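Long-range contacts in LanC-like protein GCR2 (PDB 3T33), which may play a role in abscisic acid signalling and binds zinc as a member of the LanC-like protein family: residues A[74-78]-A[117-123]; A[77-81]-A[126-130]; A[84-88]-A[110-114]; A[282-286]-A[324-329]. All coordinates share one frame; numbering follows the deposited sequence.

Interaction 1. Residues A[74-78]-A[117-123]; sequences RVRDY and ASRDSER
Val75 starts the contact by laying CG1 against Ala117 CB, 3.8 Å away. CG1 lies anti to the backbone N (chi1 179°), which directs this methyl at helix 101-118. The backbone of Val75 joins in, with its O 3.5 Å from Ala117 CB. Tyr78 then carries most of the contact. Its CB rests loosely on the Ala117 methyl, and its ring reaches along the segment 117-123. Ser118 CB sits over one face of that ring, 3.5 Å from its centroid and 19° off the normal. This is a CH-pi contact, shifted toward the CE1 side. Ser118 OG is hydrogen-bonded back to Cys114 O, so the hydroxyl serves the helix and the CB serves the ring. Beyond Ser118 the chain makes a type II beta turn to Ser121, closed by Ser121 N to Ser118 O. The turn brings Ser121 OG to 2.8 Å from Tyr78 OH, a hydrogen bond. Ser121 OG also accepts from Arg123 N at 3.1 Å, which is an ST turn. Arg123 CB packs against the phenol oxygen. The contact thus joins the loop before helix 84-98 to the C-terminal end of helix 101-118 and the turn that follows, in the alpha/alpha barrel. Its chemistry implies a ring held at two places: a carbon over one face, and a hydrogen bond at its OH to a serine that also stabilises the turn.

Interaction 2. Residues A[77-81]-A[126-130]; sequences DYNLY and FICGY
Leu80 and Tyr81 pack on Phe126 and Ile127 where two loops meet at the inner side of the alpha/alpha barrel of LanC-like proteins. This is the tight part. Leu80 CD2 lies 3.6 Å from Phe126 CE2, the two side chains crossing at a slant. Phe126 is backed by the rings of Trp179 and Phe183. Ile127 CG2 meets the edge of the Tyr81 ring in its plane, 3.6 Å from CD2. Tyr81 N makes a weak hydrogen bond to Ile127 O. Cys128 SG adds a sulfur-aromatic contact to Tyr81, 5.0 Å from the ring centroid and oblique to it. The Tyr81 ring also meets that of Phe389, and the Tyr81 side chain borders the zinc site. The part around Asn79 is looser. Its ND2 gives a weak bond to Cys128 O at 3.3 Å, while OD1 is hydrogen-bonded to Thr82 N and Gly83 N. The amide is therefore used at both ends. Tyr78 OH, hydrogen-bonded to Ser121 OG, merely touches Gly129 CA, at 3.5 Å. A water bridges the two backbones: it accepts from Leu80 N, donates to Phe126 O, and donates to Gly129 O at 2.7 Å.

Interaction 3. Residues A[84-88]-A[110-114]; sequences VLGTA and NVEAC
Cys114 points its sulfur into the backbone of Val84 and Leu85, where two antiparallel helices of the alpha/alpha barrel pack side by side. Helices 84-98 and 101-118 are neighbours in sequence and form a helical hairpin. Their axes come within 8.9 Å in these segments, at 158° between directions. The first shell has no hydrogen bond across it. Cys114 SG lies 3.3 Å from Leu85 N and touches the CB atoms of Val84 and Leu85. It is set there by a chi1 of -79°, which swings it anti to the carbonyl carbon. One helical turn earlier, Asn110 reaches across. Its CB rests on the Ala88 methyl at 3.6 Å. It also lies near Val84 CG1, the two side chains crossing at about a right angle. Val111 CG2 adds to the shell. It packs on Ala88 CB at 3.9 Å and, at a slant, on Leu85 CD1.

Further out, other helices hold these groups in place. Leu136 of helix 130-144 lies against Leu85, Ala88 and Val111, and Val133 adds to the cover of Leu85. Trp68 of helix 45-69 lies on Asn110. Val63 touches Thr87, and Thr67 is hydrogen-bonded to the Thr87 hydroxyl through OG1. That bond takes the polar branch of Thr87 toward helix 45-69. The methyl branch is left to face Asn110: CG2 lies 3.3 Å from OD1, a buried oxygen with no partner in the model.

Interaction 4. Residues A[282-286]-A[324-329]; sequences DRLVH and RGLLKR
Arg324 meets Asp282 end-on, with NH1 and NH2 both directed at the single oxygen OD1. The two bonds of this salt bridge measure 3.0 Å from NH1 and 2.9 Å from NH2 to Asp282 OD1. That oxygen lies in the guanidinium plane, but the nitrogens reach it from above the carboxylate plane, both from the same face. The two flat groups are turned 55° apart. The other carboxylate oxygen, OD2, is hydrogen-bonded to Ser270 OG, so each oxygen has its own partner. Val285 lies across the arginine at about a right angle. Its CG2 sits over one face of the guanidinium, 3.7 Å above the plane and toward the rim. CG1 leans on Gly325 CA. The contact joins two loops of the alpha/alpha barrel, those before helix 291-305 and helix 336-350. Within 324-329, Leu326 is the centre of an inverse gamma turn. Past it Leu327 crosses His286 at about a right angle. Leu327 CD2 lies 3.3 Å from Val285 O and 3.6 Å from His286 ND1. That nitrogen is buried here and has no partner in the model. The His286 ring also meets the ring of the zinc ligand His334, the planes about 35° apart. Arg329 comes in extended from CG to NE, its guanidinium tilted 41° to the His286 ring, with NH1 3.8 Å from His286 NE2.

Overall arrangement
Interactions 1, 2 and 3 form one cluster on the same side of the chain's centre. Interactions 1 and 2 share Asp77 and Tyr78, and their centres are about 8 Å apart. Interaction 3 is nested inside the loops closed by both. Tyr78 O lies 3.2 Å from Leu85 N, a probable hydrogen bond linking the cluster. Arg123 O and Tyr130 N do the same between interactions 1 and 2. Interaction 4 stands apart, its centre about 24 Å from that of interaction 2. Yet these two approach the zinc site of Cys288, Cys333 and His334. The nearest side-chain atoms of Tyr81 and His286 are about 4 Å and 5 Å from the zinc. Interactions 1 and 3 lie away from it.

Interaction 1. Residues A[74-78]-A[117-123]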
loop_
_atom_site.group_PDB
_atom_site.type_symbol
_atom_site.label_atom_id
_atom_site.label_comp_id
_atom_site.label_asym_id
_atom_site.label_seq_id
_atom_site.Cartn_x
_atom_site.Cartn_y
_atom_site.Cartn_z
ATOM N N ARG A 74 8.997 19.817 -15.110
ATOM C CA ARG A 74 7.819 19.789 -15.972
ATOM C C ARG A 74 6.961 18.574 -15.621
ATOM O O ARG A 74 7.487 17.448 -15.443
ATOM C CB ARG A 74 8.245 19.735 -17.451
ATOM C CG ARG A 74 8.106 21.080 -18.261
ATOM C CD ARG A 74 9.152 22.159 -17.886
ATOM N NE ARG A 74 8.881 22.778 -16.566
ATOM C CZ ARG A 74 8.492 24.045 -16.384
ATOM N NH1 ARG A 74 8.336 24.859 -17.438
ATOM N NH2 ARG A 74 8.272 24.508 -15.152
ATOM N N VAL A 75 5.649 18.777 -15.503
ATOM C CA VAL A 75 4.787 17.663 -15.092
ATOM C C VAL A 75 3.803 17.189 -16.162
ATOM O O VAL A 75 2.797 17.827 -16.435
ATOM C CB VAL A 75 4.112 17.886 -13.686
ATOM C CG1 VAL A 75 3.202 16.710 -13.318
ATOM C CG2 VAL A 75 5.175 18.105 -12.630
ATOM N N ARG A 76 4.024 15.993 -16.639
ATOM C CA ARG A 76 3.037 15.343 -17.450
ATOM C C ARG A 76 2.091 14.365 -16.689
ATOM O O ARG A 76 0.884 14.544 -16.719
ATOM C CB ARG A 76 3.727 14.732 -18.647
ATOM C CG ARG A 76 4.046 15.798 -19.667
ATOM C CD ARG A 76 5.381 15.630 -20.377
ATOM N NE ARG A 76 5.614 16.769 -21.254
ATOM C CZ ARG A 76 6.427 17.775 -20.972
ATOM N NH1 ARG A 76 7.112 17.762 -19.847
ATOM N NH2 ARG A 76 6.565 18.782 -21.820
ATOM N N ASP A 77 2.673 13.381 -16.027
ATOM C CA ASP A 77 1.882 12.426 -15.302
ATOM C C ASP A 77 1.161 13.040 -14.119
ATOM O O ASP A 77 -0.001 13.244 -14.176
ATOM C CB ASP A 77 2.705 11.223 -14.929
ATOM C CG ASP A 77 1.878 9.990 -14.705
ATOM O OD1 ASP A 77 2.457 8.920 -14.829
ATOM O OD2 ASP A 77 0.673 10.082 -14.397
ATOM N N TYR A 78 1.785 13.358 -13.035
ATOM C CA TYR A 78 0.981 13.978 -11.969
ATOM C C TYR A 78 0.450 13.094 -10.860
ATOM O O TYR A 78 0.577 13.435 -9.747
ATOM C CB TYR A 78 -0.116 14.888 -12.521
ATOM C CG TYR A 78 -1.568 14.469 -12.317
ATOM C CD1 TYR A 78 -2.173 14.542 -11.092
ATOM C CD2 TYR A 78 -2.332 14.041 -13.377
ATOM C CE1 TYR A 78 -3.462 14.161 -10.928
ATOM C CE2 TYR A 78 -3.617 13.671 -13.225
ATOM C CZ TYR A 78 -4.187 13.734 -12.008
ATOM O OH TYR A 78 -5.472 13.360 -11.877
ATOM N N ALA A 117 -0.919 20.735 -13.343
ATOM C CA ALA A 117 -1.043 19.712 -14.383
ATOM C C ALA A 117 -2.352 18.885 -14.296
ATOM O O ALA A 117 -2.720 18.234 -15.266
ATOM C CB ALA A 117 0.160 18.796 -14.353
ATOM N N SER A 118 -3.058 18.920 -13.160
ATOM C CA SER A 118 -4.253 18.071 -13.006
ATOM C C SER A 118 -5.628 18.767 -13.148
ATOM O O SER A 118 -6.695 18.136 -12.983
ATOM C CB SER A 118 -4.195 17.269 -11.708
ATOM O OG SER A 118 -4.066 18.094 -10.568
ATOM N N ARG A 119 -5.604 20.068 -13.438
ATOM C CA ARG A 119 -6.835 20.789 -13.800
ATOM C C ARG A 119 -7.256 20.143 -15.118
ATOM O O ARG A 119 -6.402 19.627 -15.862
ATOM C CB ARG A 119 -6.545 22.294 -13.972
ATOM C CG ARG A 119 -5.714 22.913 -12.834
ATOM C CD ARG A 119 -6.418 22.812 -11.460
ATOM N NE ARG A 119 -5.660 23.492 -10.405
ATOM C CZ ARG A 119 -5.993 24.665 -9.860
ATOM N NH1 ARG A 119 -7.097 25.310 -10.250
ATOM N NH2 ARG A 119 -5.224 25.195 -8.910
ATOM N N ASP A 120 -8.561 20.060 -15.350
ATOM C CA ASP A 120 -9.083 19.339 -16.505
ATOM C C ASP A 120 -9.130 17.818 -16.295
ATOM O O ASP A 120 -9.701 17.098 -17.115
ATOM C CB ASP A 120 -8.264 19.669 -17.754
ATOM C CG ASP A 120 -8.415 21.114 -18.186
ATOM O OD1 ASP A 120 -9.291 21.812 -17.633
ATOM O OD2 ASP A 120 -7.659 21.553 -19.078
ATOM N N SER A 121 -8.534 17.327 -15.207
ATOM C CA SER A 121 -8.514 15.892 -14.943
ATOM C C SER A 121 -9.855 15.492 -14.417
ATOM O O SER A 121 -10.480 16.215 -13.625
ATOM C CB SER A 121 -7.441 15.478 -13.913
ATOM O OG SER A 121 -7.481 14.074 -13.711
ATOM N N GLU A 122 -10.290 14.327 -14.874
ATOM C CA GLU A 122 -11.504 13.727 -14.321
ATOM C C GLU A 122 -11.227 12.618 -13.287
ATOM O O GLU A 122 -12.159 12.115 -12.693
ATOM C CB GLU A 122 -12.494 13.313 -15.425
ATOM C CG GLU A 122 -13.674 14.327 -15.515
ATOM C CD GLU A 122 -14.378 14.410 -16.910
ATOM O OE1 GLU A 122 -14.250 13.474 -17.754
ATOM O OE2 GLU A 122 -15.071 15.444 -17.147
ATOM N N ARG A 123 -9.944 12.289 -13.053
ATOM C CA ARG A 123 -9.558 11.289 -12.036
ATOM C C ARG A 123 -9.921 11.774 -10.631
ATOM O O ARG A 123 -9.671 12.878 -10.243
ATOM C CB ARG A 123 -8.080 10.932 -12.112
ATOM C CG ARG A 123 -7.542 10.418 -13.480
ATOM C CD ARG A 123 -8.188 9.128 -13.931
ATOM N NE ARG A 123 -7.357 8.435 -14.920
ATOM C CZ ARG A 123 -7.811 7.953 -16.088
ATOM N NH1 ARG A 123 -9.105 8.090 -16.424
ATOM N NH2 ARG A 123 -6.989 7.303 -16.907
#

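Interaction 2. Residues A[77-81]-A[126-130]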
loop_
_atom_site.group_PDB
_atom_site.type_symbol
_atom_site.label_atom_id
_atom_site.label_comp_id
_atom_site.label_asym_id
_atom_site.label_seq_id
_atom_site.Cartn_x
_atom_site.Cartn_y
_atom_site.Cartn_z
ATOM N N ASP A 77 2.673 13.381 -16.027
ATOM C CA ASP A 77 1.882 12.426 -15.302
ATOM C C ASP A 77 1.161 13.040 -14.119
ATOM O O ASP A 77 -0.001 13.244 -14.176
ATOM C CB ASP A 77 2.705 11.223 -14.929
ATOM C CG ASP A 77 1.878 9.990 -14.705
ATOM O OD1 ASP A 77 2.457 8.920 -14.829
ATOM O OD2 ASP A 77 0.673 10.082 -14.397
ATOM N N TYR A 78 1.785 13.358 -13.035
ATOM C CA TYR A 78 0.981 13.978 -11.969
ATOM C C TYR A 78 0.450 13.094 -10.860
ATOM O O TYR A 78 0.577 13.435 -9.747
ATOM C CB TYR A 78 -0.116 14.888 -12.521
ATOM C CG TYR A 78 -1.568 14.469 -12.317
ATOM C CD1 TYR A 78 -2.173 14.542 -11.092
ATOM C CD2 TYR A 78 -2.332 14.041 -13.377
ATOM C CE1 TYR A 78 -3.462 14.161 -10.928
ATOM C CE2 TYR A 78 -3.617 13.671 -13.225
ATOM C CZ TYR A 78 -4.187 13.734 -12.008
ATOM O OH TYR A 78 -5.472 13.360 -11.877
ATOM N N ASN A 79 -0.138 11.963 -11.162
ATOM C CA ASN A 79 -0.721 11.150 -10.122
ATOM C C ASN A 79 0.239 10.429 -9.182
ATOM O O ASN A 79 1.425 10.464 -9.380
ATOM C CB ASN A 79 -1.810 10.238 -10.671
ATOM C CG ASN A 79 -1.286 8.988 -11.291
ATOM O OD1 ASN A 79 -0.125 8.709 -11.235
ATOM N ND2 ASN A 79 -2.159 8.237 -11.899
ATOM N N LEU A 80 -0.300 9.794 -8.151
ATOM C CA LEU A 80 0.567 9.179 -7.119
ATOM C C LEU A 80 1.244 7.940 -7.664
ATOM O O LEU A 80 2.427 7.661 -7.372
ATOM C CB LEU A 80 -0.247 8.842 -5.864
ATOM C CG LEU A 80 0.533 8.399 -4.643
ATOM C CD1 LEU A 80 1.153 9.597 -3.900
ATOM C CD2 LEU A 80 -0.360 7.537 -3.689
ATOM N N TYR A 81 0.466 7.243 -8.494
ATOM C CA TYR A 81 0.711 5.875 -8.958
ATOM C C TYR A 81 1.941 5.808 -9.818
ATOM O O TYR A 81 2.849 4.990 -9.541
ATOM C CB TYR A 81 -0.494 5.382 -9.787
ATOM C CG TYR A 81 -0.385 3.931 -10.130
ATOM C CD1 TYR A 81 0.198 3.524 -11.302
ATOM C CD2 TYR A 81 -0.826 2.957 -9.234
ATOM C CE1 TYR A 81 0.340 2.196 -11.573
ATOM C CE2 TYR A 81 -0.702 1.658 -9.495
ATOM C CZ TYR A 81 -0.109 1.274 -10.643
ATOM O OH TYR A 81 -0.016 -0.042 -10.897
ATOM N N PHE A 126 -7.359 8.852 -4.552
ATOM C CA PHE A 126 -6.045 9.129 -3.948
ATOM C C PHE A 126 -4.877 8.695 -4.834
ATOM O O PHE A 126 -3.934 9.484 -5.036
ATOM C CB PHE A 126 -5.928 8.461 -2.558
ATOM C CG PHE A 126 -4.726 8.895 -1.778
ATOM C CD1 PHE A 126 -4.747 10.047 -1.051
ATOM C CD2 PHE A 126 -3.594 8.094 -1.722
ATOM C CE1 PHE A 126 -3.629 10.451 -0.316
ATOM C CE2 PHE A 126 -2.508 8.475 -0.962
ATOM C CZ PHE A 126 -2.526 9.668 -0.274
ATOM N N ILE A 127 -4.928 7.472 -5.340
ATOM C CA ILE A 127 -3.757 6.873 -5.967
ATOM C C ILE A 127 -3.664 7.258 -7.453
ATOM O O ILE A 127 -2.570 7.338 -8.032
ATOM C CB ILE A 127 -3.803 5.337 -5.853
ATOM C CG1 ILE A 127 -3.699 4.840 -4.391
ATOM C CG2 ILE A 127 -2.785 4.657 -6.745
ATOM C CD1 ILE A 127 -4.229 3.321 -4.220
ATOM N N CYS A 128 -4.812 7.515 -8.080
ATOM C CA CYS A 128 -4.793 7.785 -9.503
ATOM C C CYS A 128 -5.298 9.150 -9.946
ATOM O O CYS A 128 -5.158 9.485 -11.114
ATOM C CB CYS A 128 -5.478 6.656 -10.286
ATOM S SG CYS A 128 -4.450 5.210 -10.355
ATOM N N GLY A 129 -5.847 9.940 -9.033
ATOM C CA GLY A 129 -6.506 11.192 -9.393
ATOM C C GLY A 129 -6.192 12.362 -8.494
ATOM O O GLY A 129 -5.207 12.393 -7.736
ATOM N N TYR A 130 -7.104 13.288 -8.521
ATOM C CA TYR A 130 -6.917 14.630 -8.085
ATOM C C TYR A 130 -7.130 14.778 -6.581
ATOM O O TYR A 130 -6.606 15.730 -5.962
ATOM C CB TYR A 130 -8.008 15.479 -8.829
ATOM C CG TYR A 130 -7.911 16.942 -8.558
ATOM C CD1 TYR A 130 -6.702 17.585 -8.740
ATOM C CD2 TYR A 130 -9.015 17.689 -8.109
ATOM C CE1 TYR A 130 -6.539 18.977 -8.511
ATOM C CE2 TYR A 130 -8.893 19.109 -7.879
ATOM C CZ TYR A 130 -7.614 19.754 -8.103
ATOM O OH TYR A 130 -7.351 21.125 -7.893
HETATM O O HOH W 1 -3.119 10.649 -7.557
#

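Interaction 3. Residues A[84-88]-A[110-114]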
loop_
_atom_site.group_PDB
_atom_site.type_symbol
_atom_site.label_atom_id
_atom_site.label_comp_id
_atom_site.label_asym_id
_atom_site.label_seq_id
_atom_site.Cartn_x
_atom_site.Cartn_y
_atom_site.Cartn_z
ATOM N N VAL A 84 4.163 12.505 -10.606
ATOM C CA VAL A 84 5.058 13.267 -9.798
ATOM C C VAL A 84 4.585 13.345 -8.345
ATOM O O VAL A 84 5.370 13.570 -7.441
ATOM C CB VAL A 84 5.321 14.660 -10.455
ATOM C CG1 VAL A 84 6.003 15.604 -9.468
ATOM C CG2 VAL A 84 6.163 14.464 -11.712
ATOM N N LEU A 85 3.299 13.109 -8.131
ATOM C CA LEU A 85 2.786 13.052 -6.795
ATOM C C LEU A 85 3.418 11.876 -5.993
ATOM O O LEU A 85 3.601 11.993 -4.786
ATOM C CB LEU A 85 1.240 12.969 -6.780
ATOM C CG LEU A 85 0.710 13.421 -5.406
ATOM C CD1 LEU A 85 0.792 14.979 -5.144
ATOM C CD2 LEU A 85 -0.697 12.928 -5.132
ATOM N N GLY A 86 3.733 10.777 -6.670
ATOM C CA GLY A 86 4.527 9.682 -6.082
ATOM C C GLY A 86 5.803 10.206 -5.456
ATOM O O GLY A 86 6.171 9.836 -4.352
ATOM N N THR A 87 6.435 11.152 -6.113
ATOM C CA THR A 87 7.662 11.737 -5.599
ATOM C C THR A 87 7.391 12.619 -4.410
ATOM O O THR A 87 8.094 12.492 -3.392
ATOM C CB THR A 87 8.378 12.524 -6.728
ATOM O OG1 THR A 87 8.736 11.583 -7.757
ATOM C CG2 THR A 87 9.594 13.226 -6.223
ATOM N N ALA A 88 6.363 13.480 -4.496
ATOM C CA ALA A 88 5.995 14.282 -3.368
ATOM C C ALA A 88 5.695 13.413 -2.134
ATOM O O ALA A 88 6.048 13.753 -0.991
ATOM C CB ALA A 88 4.730 15.160 -3.716
ATOM N N ASN A 110 6.379 20.008 -5.413
ATOM C CA ASN A 110 5.907 18.961 -6.328
ATOM C C ASN A 110 4.378 18.933 -6.432
ATOM O O ASN A 110 3.851 18.685 -7.517
ATOM C CB ASN A 110 6.357 17.593 -5.866
ATOM C CG ASN A 110 7.867 17.373 -6.006
ATOM O OD1 ASN A 110 8.316 16.243 -5.916
ATOM N ND2 ASN A 110 8.634 18.428 -6.238
ATOM N N VAL A 111 3.690 19.158 -5.294
ATOM C CA VAL A 111 2.215 19.075 -5.202
ATOM C C VAL A 111 1.605 20.177 -6.084
ATOM O O VAL A 111 0.776 19.904 -6.983
ATOM C CB VAL A 111 1.702 19.198 -3.745
ATOM C CG1 VAL A 111 0.202 19.136 -3.682
ATOM C CG2 VAL A 111 2.231 18.031 -2.879
ATOM N N GLU A 112 2.057 21.408 -5.828
ATOM C CA GLU A 112 1.678 22.572 -6.608
ATOM C C GLU A 112 1.819 22.345 -8.112
ATOM O O GLU A 112 0.867 22.612 -8.852
ATOM C CB GLU A 112 2.485 23.770 -6.149
ATOM C CG GLU A 112 2.420 24.987 -7.053
ATOM C CD GLU A 112 2.920 26.203 -6.282
ATOM O OE1 GLU A 112 4.158 26.512 -6.362
ATOM O OE2 GLU A 112 2.088 26.795 -5.529
ATOM N N ALA A 113 2.970 21.851 -8.574
ATOM C CA ALA A 113 3.085 21.448 -9.990
ATOM C C ALA A 113 2.073 20.373 -10.414
ATOM O O ALA A 113 1.627 20.346 -11.550
ATOM C CB ALA A 113 4.481 21.012 -10.348
ATOM N N CYS A 114 1.701 19.484 -9.507
ATOM C CA CYS A 114 0.812 18.412 -9.870
ATOM C C CYS A 114 -0.586 18.993 -10.004
ATOM O O CYS A 114 -1.374 18.535 -10.827
ATOM C CB CYS A 114 0.862 17.322 -8.788
ATOM S SG CYS A 114 2.341 16.216 -8.924
#

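Interaction 4. Residues A[282-286]-A[324-329]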
loop_
_atom_site.group_PDB
_atom_site.type_symbol
_atom_site.label_atom_id
_atom_site.label_comp_id
_atom_site.label_asym_id
_atom_site.label_seq_id
_atom_site.Cartn_x
_atom_site.Cartn_y
_atom_site.Cartn_z
ATOM N N ASP A 282 -4.191 -19.816 -10.802
ATOM C CA ASP A 282 -3.516 -19.415 -9.580
ATOM C C ASP A 282 -2.136 -18.957 -10.014
ATOM O O ASP A 282 -1.247 -19.749 -10.125
ATOM C CB ASP A 282 -3.389 -20.637 -8.664
ATOM C CG ASP A 282 -2.892 -20.289 -7.268
ATOM O OD1 ASP A 282 -2.361 -19.182 -7.037
ATOM O OD2 ASP A 282 -3.029 -21.146 -6.386
ATOM N N ARG A 283 -1.987 -17.661 -10.264
ATOM C CA ARG A 283 -0.726 -17.135 -10.771
ATOM C C ARG A 283 -0.279 -15.843 -10.094
ATOM O O ARG A 283 0.906 -15.665 -9.814
ATOM C CB ARG A 283 -0.809 -16.926 -12.285
ATOM C CG ARG A 283 -2.047 -16.170 -12.740
ATOM C CD ARG A 283 -2.208 -16.231 -14.250
ATOM N NE ARG A 283 -2.434 -14.910 -14.830
ATOM C CZ ARG A 283 -1.520 -14.227 -15.511
ATOM N NH1 ARG A 283 -0.312 -14.739 -15.701
ATOM N NH2 ARG A 283 -1.814 -13.032 -16.003
ATOM N N LEU A 284 -1.218 -14.936 -9.837
ATOM C CA LEU A 284 -0.846 -13.620 -9.294
ATOM C C LEU A 284 -0.776 -13.528 -7.755
ATOM O O LEU A 284 -1.735 -13.855 -7.051
ATOM C CB LEU A 284 -1.757 -12.516 -9.875
ATOM C CG LEU A 284 -1.734 -12.422 -11.424
ATOM C CD1 LEU A 284 -2.623 -11.321 -11.937
ATOM C CD2 LEU A 284 -0.312 -12.331 -12.077
ATOM N N VAL A 285 0.370 -13.081 -7.246
ATOM C CA VAL A 285 0.561 -12.892 -5.778
ATOM C C VAL A 285 1.029 -11.451 -5.582
ATOM O O VAL A 285 2.215 -11.194 -5.391
ATOM C CB VAL A 285 1.579 -13.917 -5.212
ATOM C CG1 VAL A 285 1.749 -13.767 -3.679
ATOM C CG2 VAL A 285 1.163 -15.349 -5.578
ATOM N N HIS A 286 0.107 -10.503 -5.730
ATOM C CA HIS A 286 0.464 -9.063 -5.816
ATOM C C HIS A 286 -0.404 -8.371 -4.808
ATOM O O HIS A 286 -1.424 -8.928 -4.391
ATOM C CB HIS A 286 0.015 -8.422 -7.144
ATOM C CG HIS A 286 0.626 -8.999 -8.391
ATOM N ND1 HIS A 286 1.725 -9.841 -8.385
ATOM C CD2 HIS A 286 0.333 -8.769 -9.700
ATOM C CE1 HIS A 286 2.054 -10.140 -9.641
ATOM N NE2 HIS A 286 1.254 -9.468 -10.452
ATOM N N ARG A 324 5.701 -17.506 -2.034
ATOM C CA ARG A 324 5.631 -17.125 -3.451
ATOM C C ARG A 324 5.727 -15.611 -3.678
ATOM O O ARG A 324 5.612 -15.162 -4.821
ATOM C CB ARG A 324 4.335 -17.651 -4.070
ATOM C CG ARG A 324 4.190 -19.207 -4.148
ATOM C CD ARG A 324 2.692 -19.616 -4.312
ATOM N NE ARG A 324 2.168 -19.185 -5.608
ATOM C CZ ARG A 324 0.892 -19.251 -5.971
ATOM N NH1 ARG A 324 -0.051 -19.747 -5.163
ATOM N NH2 ARG A 324 0.557 -18.828 -7.182
ATOM N N GLY A 325 5.955 -14.837 -2.605
ATOM C CA GLY A 325 5.741 -13.400 -2.636
ATOM C C GLY A 325 6.965 -12.634 -3.028
ATOM O O GLY A 325 6.928 -11.416 -3.197
ATOM N N LEU A 326 8.061 -13.346 -3.157
ATOM C CA LEU A 326 9.323 -12.759 -3.583
ATOM C C LEU A 326 9.406 -12.612 -5.134
ATOM O O LEU A 326 10.262 -13.198 -5.815
ATOM C CB LEU A 326 10.461 -13.590 -2.986
ATOM C CG LEU A 326 11.810 -12.938 -2.723
ATOM C CD1 LEU A 326 11.749 -11.807 -1.656
ATOM C CD2 LEU A 326 12.839 -14.056 -2.305
ATOM N N LEU A 327 8.505 -11.783 -5.653
ATOM C CA LEU A 327 8.284 -11.508 -7.057
ATOM C C LEU A 327 9.545 -11.048 -7.775
ATOM O O LEU A 327 10.385 -10.376 -7.172
ATOM C CB LEU A 327 7.245 -10.376 -7.132
ATOM C CG LEU A 327 5.735 -10.636 -7.251
ATOM C CD1 LEU A 327 5.328 -12.059 -6.937
ATOM C CD2 LEU A 327 4.868 -9.618 -6.552
ATOM N N LYS A 328 9.629 -11.314 -9.077
ATOM C CA LYS A 328 10.732 -10.813 -9.901
ATOM C C LYS A 328 10.523 -9.362 -10.365
ATOM O O LYS A 328 10.936 -8.984 -11.461
ATOM C CB LYS A 328 10.950 -11.723 -11.110
ATOM C CG LYS A 328 11.215 -13.176 -10.754
ATOM C CD LYS A 328 11.890 -13.913 -11.900
ATOM C CE LYS A 328 11.572 -15.399 -11.866
ATOM N NZ LYS A 328 12.777 -16.231 -12.134
ATOM N N ARG A 329 9.883 -8.562 -9.516
ATOM C CA ARG A 329 9.635 -7.144 -9.761
ATOM C C ARG A 329 9.844 -6.418 -8.452
ATOM O O ARG A 329 9.555 -6.963 -7.369
ATOM C CB ARG A 329 8.204 -6.983 -10.145
ATOM C CG ARG A 329 7.824 -7.957 -11.204
ATOM C CD ARG A 329 6.409 -7.922 -11.454
ATOM N NE ARG A 329 6.140 -8.788 -12.585
ATOM C CZ ARG A 329 4.977 -8.847 -13.204
ATOM N NH1 ARG A 329 3.988 -8.079 -12.775
ATOM N NH2 ARG A 329 4.816 -9.676 -14.231
#